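PDB 7D1B: leucine aminopeptidase from Fimbriiglobus ruber, which probably acts as a zinc-dependent glutaminyl cyclase of the peptidase M28 family, closing N-terminal glutamine of peptides into pyroglutamate. Local coordinates for residues A[149-155]-A[309-315]. Sequence-based numbering, arbitrary orientation.
With ZN (zinc ion), chain B.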
ATOM      1  N   PRO A 149       8.747  10.001  18.280  1.00 21.35           N
ATOM      2  CA  PRO A 149       7.741   9.241  17.523  1.00 19.67           C
ATOM      3  C   PRO A 149       7.763   9.603  16.045  1.00 18.99           C
ATOM      4  O   PRO A 149       7.800  10.781  15.671  1.00 21.06           O
ATOM      5  CB  PRO A 149       6.412   9.638  18.183  1.00 22.27           C
ATOM      6  CG  PRO A 149       6.697  10.898  18.932  1.00 24.66           C
ATOM      7  CD  PRO A 149       8.141  10.837  19.335  1.00 22.46           C
ATOM      8  N   PHE A 150       7.730   8.575  15.203  1.00 16.59           N
ATOM      9  CA  PHE A 150       7.805   8.725  13.753  1.00 15.40           C
ATOM     10  C   PHE A 150       6.409   8.492  13.167  1.00 15.10           C
ATOM     11  O   PHE A 150       5.876   7.373  13.238  1.00 15.99           O
ATOM     12  CB  PHE A 150       8.840   7.747  13.191  1.00 15.90           C
ATOM     13  CG  PHE A 150       8.863   7.677  11.687  1.00 14.03           C
ATOM     14  CD1 PHE A 150       9.016   8.822  10.905  1.00 15.33           C
ATOM     15  CD2 PHE A 150       8.729   6.459  11.051  1.00 14.51           C
ATOM     16  CE1 PHE A 150       9.029   8.741   9.502  1.00 15.18           C
ATOM     17  CE2 PHE A 150       8.755   6.369   9.652  1.00 15.27           C
ATOM     18  CZ  PHE A 150       8.889   7.521   8.878  1.00 14.56           C
ATOM     19  N   ALA A 151       5.818   9.546  12.581  1.00 15.40           N
ATOM     20  CA  ALA A 151       4.433   9.491  12.123  1.00 15.47           C
ATOM     21  C   ALA A 151       4.273   8.764  10.800  1.00 13.65           C
ATOM     22  O   ALA A 151       3.183   8.255  10.515  1.00 14.48           O
ATOM     23  CB  ALA A 151       3.886  10.910  11.958  1.00 17.91           C
ATOM     24  N   SER A 152       5.302   8.746   9.959  1.00 13.10           N
ATOM     25  CA  SER A 152       5.262   7.929   8.743  1.00 13.26           C
ATOM     26  C   SER A 152       4.060   8.268   7.844  1.00 12.32           C
ATOM     27  O   SER A 152       3.433   7.378   7.287  1.00 12.59           O
ATOM     28  CB  SER A 152       5.259   6.441   9.122  1.00 13.68           C
ATOM     29  OG  SER A 152       5.620   5.613   8.046  1.00 13.45           O
ATOM     30  N   ALA A 153       3.735   9.558   7.686  1.00 12.53           N
ATOM     31  CA  ALA A 153       2.472   9.915   7.030  1.00 12.82           C
ATOM     32  C   ALA A 153       2.390   9.411   5.591  1.00 12.03           C
ATOM     33  O   ALA A 153       1.335   8.934   5.162  1.00 12.79           O
ATOM     34  CB  ALA A 153       2.271  11.421   7.041  1.00 14.02           C
ATOM     35  N   ASN A 154       3.467   9.544   4.821  1.00 11.97           N
ATOM     36  CA  ASN A 154       3.474   9.156   3.415  1.00 12.09           C
ATOM     37  C   ASN A 154       3.968   7.729   3.208  1.00 11.93           C
ATOM     38  O   ASN A 154       4.237   7.334   2.077  1.00 14.43           O
ATOM     39  CB  ASN A 154       4.353  10.130   2.628  1.00 13.05           C
ATOM     40  CG  ASN A 154       4.130  10.065   1.119  1.00 11.78           C
ATOM     41  OD1 ASN A 154       3.012   9.820   0.638  1.00 12.50           O
ATOM     42  ND2 ASN A 154       5.195  10.308   0.362  1.00 13.01           N
ATOM     43  N   ASP A 155       4.108   6.954   4.275  1.00 12.74           N
ATOM     44  CA  ASP A 155       4.842   5.696   4.229  1.00 12.11           C
ATOM     45  C   ASP A 155       3.961   4.667   4.926  1.00 11.89           C
ATOM     46  O   ASP A 155       3.951   4.554   6.158  1.00 12.29           O
ATOM     47  CB  ASP A 155       6.182   5.950   4.900  1.00 13.45           C
ATOM     48  CG  ASP A 155       7.122   4.767   4.851  1.00 12.75           C
ATOM     49  OD1 ASP A 155       6.714   3.643   4.491  1.00 13.28           O
ATOM     50  OD2 ASP A 155       8.326   4.965   5.216  1.00 15.30           O
ATOM     51  N   HIS A 309      11.681   8.579   5.957  1.00 13.85           N
ATOM     52  CA  HIS A 309      12.302   8.179   7.220  1.00 14.07           C
ATOM     53  C   HIS A 309      12.873   9.367   7.996  1.00 14.71           C
ATOM     54  O   HIS A 309      13.846   9.219   8.749  1.00 15.78           O
ATOM     55  CB  HIS A 309      13.305   7.043   7.005  1.00 16.09           C
ATOM     56  CG  HIS A 309      12.641   5.792   6.519  1.00 15.63           C
ATOM     57  ND1 HIS A 309      13.329   4.666   6.121  1.00 16.94           N
ATOM     58  CD2 HIS A 309      11.321   5.493   6.386  1.00 16.23           C
ATOM     59  CE1 HIS A 309      12.456   3.748   5.724  1.00 14.83           C
ATOM     60  NE2 HIS A 309      11.232   4.211   5.905  1.00 16.88           N
ATOM     61  N   LEU A 310      12.241  10.536   7.849  1.00 14.56           N
ATOM     62  CA  LEU A 310      12.513  11.716   8.660  1.00 15.43           C
ATOM     63  C   LEU A 310      11.295  12.039   9.509  1.00 15.34           C
ATOM     64  O   LEU A 310      10.157  11.721   9.145  1.00 15.17           O
ATOM     65  CB  LEU A 310      12.865  12.944   7.803  1.00 16.46           C
ATOM     66  CG  LEU A 310      14.118  12.788   6.946  1.00 18.19           C
ATOM     67  CD1 LEU A 310      14.341  14.041   6.087  1.00 19.45           C
ATOM     68  CD2 LEU A 310      15.351  12.529   7.812  1.00 20.23           C
ATOM     69  N   LEU A 311      11.539  12.722  10.635  1.00 15.60           N
ATOM     70  CA  LEU A 311      10.433  13.119  11.502  1.00 16.49           C
ATOM     71  C   LEU A 311       9.466  14.063  10.809  1.00 16.06           C
ATOM     72  O   LEU A 311       8.318  14.198  11.257  1.00 17.59           O
ATOM     73  CB  LEU A 311      10.962  13.765  12.780  1.00 18.16           C
ATOM     74  CG  LEU A 311      11.730  12.792  13.675  1.00 18.66           C
ATOM     75  CD1 LEU A 311      12.448  13.547  14.779  1.00 21.97           C
ATOM     76  CD2 LEU A 311      10.787  11.748  14.263  1.00 19.71           C
ATOM     77  N   SER A 312       9.900  14.712   9.729  1.00 16.20           N
ATOM     78  CA  SER A 312       9.057  15.596   8.942  1.00 16.64           C
ATOM     79  C   SER A 312       8.116  14.854   7.984  1.00 14.98           C
ATOM     80  O   SER A 312       7.407  15.514   7.221  1.00 16.01           O
ATOM     81  CB  SER A 312       9.947  16.594   8.196  1.00 17.16           C
ATOM     82  OG  SER A 312      10.972  15.899   7.494  1.00 17.40           O
ATOM     83  N   ASP A 313       8.061  13.524   8.016  1.00 14.25           N
ATOM     84  CA  ASP A 313       7.082  12.775   7.225  1.00 13.98           C
ATOM     85  C   ASP A 313       5.747  12.796   7.971  1.00 14.05           C
ATOM     86  O   ASP A 313       5.365  11.844   8.656  1.00 14.54           O
ATOM     87  CB  ASP A 313       7.580  11.349   6.984  1.00 14.03           C
ATOM     88  CG  ASP A 313       6.632  10.523   6.128  1.00 12.76           C
ATOM     89  OD1 ASP A 313       5.728  11.108   5.485  1.00 13.15           O
ATOM     90  OD2 ASP A 313       6.790   9.275   6.107  1.00 13.85           O
ATOM     91  N   THR A 314       5.039  13.915   7.838  1.00 14.56           N
ATOM     92  CA  THR A 314       3.857  14.227   8.631  1.00 14.68           C
ATOM     93  C   THR A 314       2.691  14.552   7.710  1.00 14.34           C
ATOM     94  O   THR A 314       2.874  14.734   6.500  1.00 14.72           O
ATOM     95  CB  THR A 314       4.173  15.414   9.558  1.00 16.61           C
ATOM     96  OG1 THR A 314       4.720  16.486   8.781  1.00 18.13           O
ATOM     97  CG2 THR A 314       5.168  15.002  10.631  1.00 19.16           C
ATOM     98  N   PRO A 315       1.460  14.625   8.249  1.00 15.15           N
ATOM     99  CA  PRO A 315       0.287  14.795   7.368  1.00 15.38           C
ATOM    100  C   PRO A 315       0.323  16.036   6.493  1.00 15.47           C
ATOM    101  O   PRO A 315      -0.284  16.026   5.412  1.00 16.72           O
ATOM    102  CB  PRO A 315      -0.890  14.804   8.352  1.00 16.60           C
ATOM    103  CG  PRO A 315      -0.411  13.904   9.446  1.00 16.62           C
ATOM    104  CD  PRO A 315       1.046  14.276   9.622  1.00 16.18           C
TER
HETATM  105 ZN    ZN B 801       9.481   3.381   5.296  1.00 16.73          ZN
HETATM  106  O   HOH W   1       7.166  12.197  12.920  1.00 24.48           O
HETATM  107  O   HOH W   2       8.998   7.818   5.394  1.00 14.18           O
HETATM  108  O   HOH W   3       9.891   3.023   3.260  1.00 14.76           O
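Residues 149-155, a loop running into helix 153-167, are tied to the irregular loop 309-315 by one direct backbone bond, Ala153 N to Asp313 O (3.0 Å, nearly straight at 173°), beside a type I turn from Leu310 to Asp313. Together they supply two of the three protein ligands of the zinc site in this M28-family α/β fold. Asp155 OD2 and His309 NE2 each bind the zinc ion at 2.0 Å; Glu188 and a water complete the four ligands. The Asp155 carboxylate and His309 ring lie nearly coplanar, 15° apart; OD2 lies at the edge of the ring beside NE2, a closeness set by the shared zinc and not by a hydrogen bond, while Asp155 OD1 is hydrogen-bonded to His130. Asp313 lies in the second shell, joined to Asp155 through a water. With CG anti to the backbone N (chi1 -178°), its carboxylate reaches across to the backbone at Asn154, where OD1 accepts a hydrogen bond from Asn154 N at 2.8 Å on the syn side and also bonds Tyr305 OH. Its OD2 accepts a hydrogen bond from the water, which also donates to Asp155 OD2 and accepts one from His309 N, so that one water ties Asp313 to two zinc ligands. An asparagine here turns one carboxylate oxygen into an NH2, which would probably leave either Asn154 N or the bridging water without its acceptor. Phe150 fills the space between the segments: Leu310 O meets its CE1 at the ring edge, 3.2 Å away, and Ser152 N sits over the centre of one face. The methyl of Ala153 packs against Pro315 CD, next to Val58 and Cys62 of helix 51-63. Near Pro149 another water bridges the segments, and Leu311 CD2 lies 3.4 Å from Pro149 O.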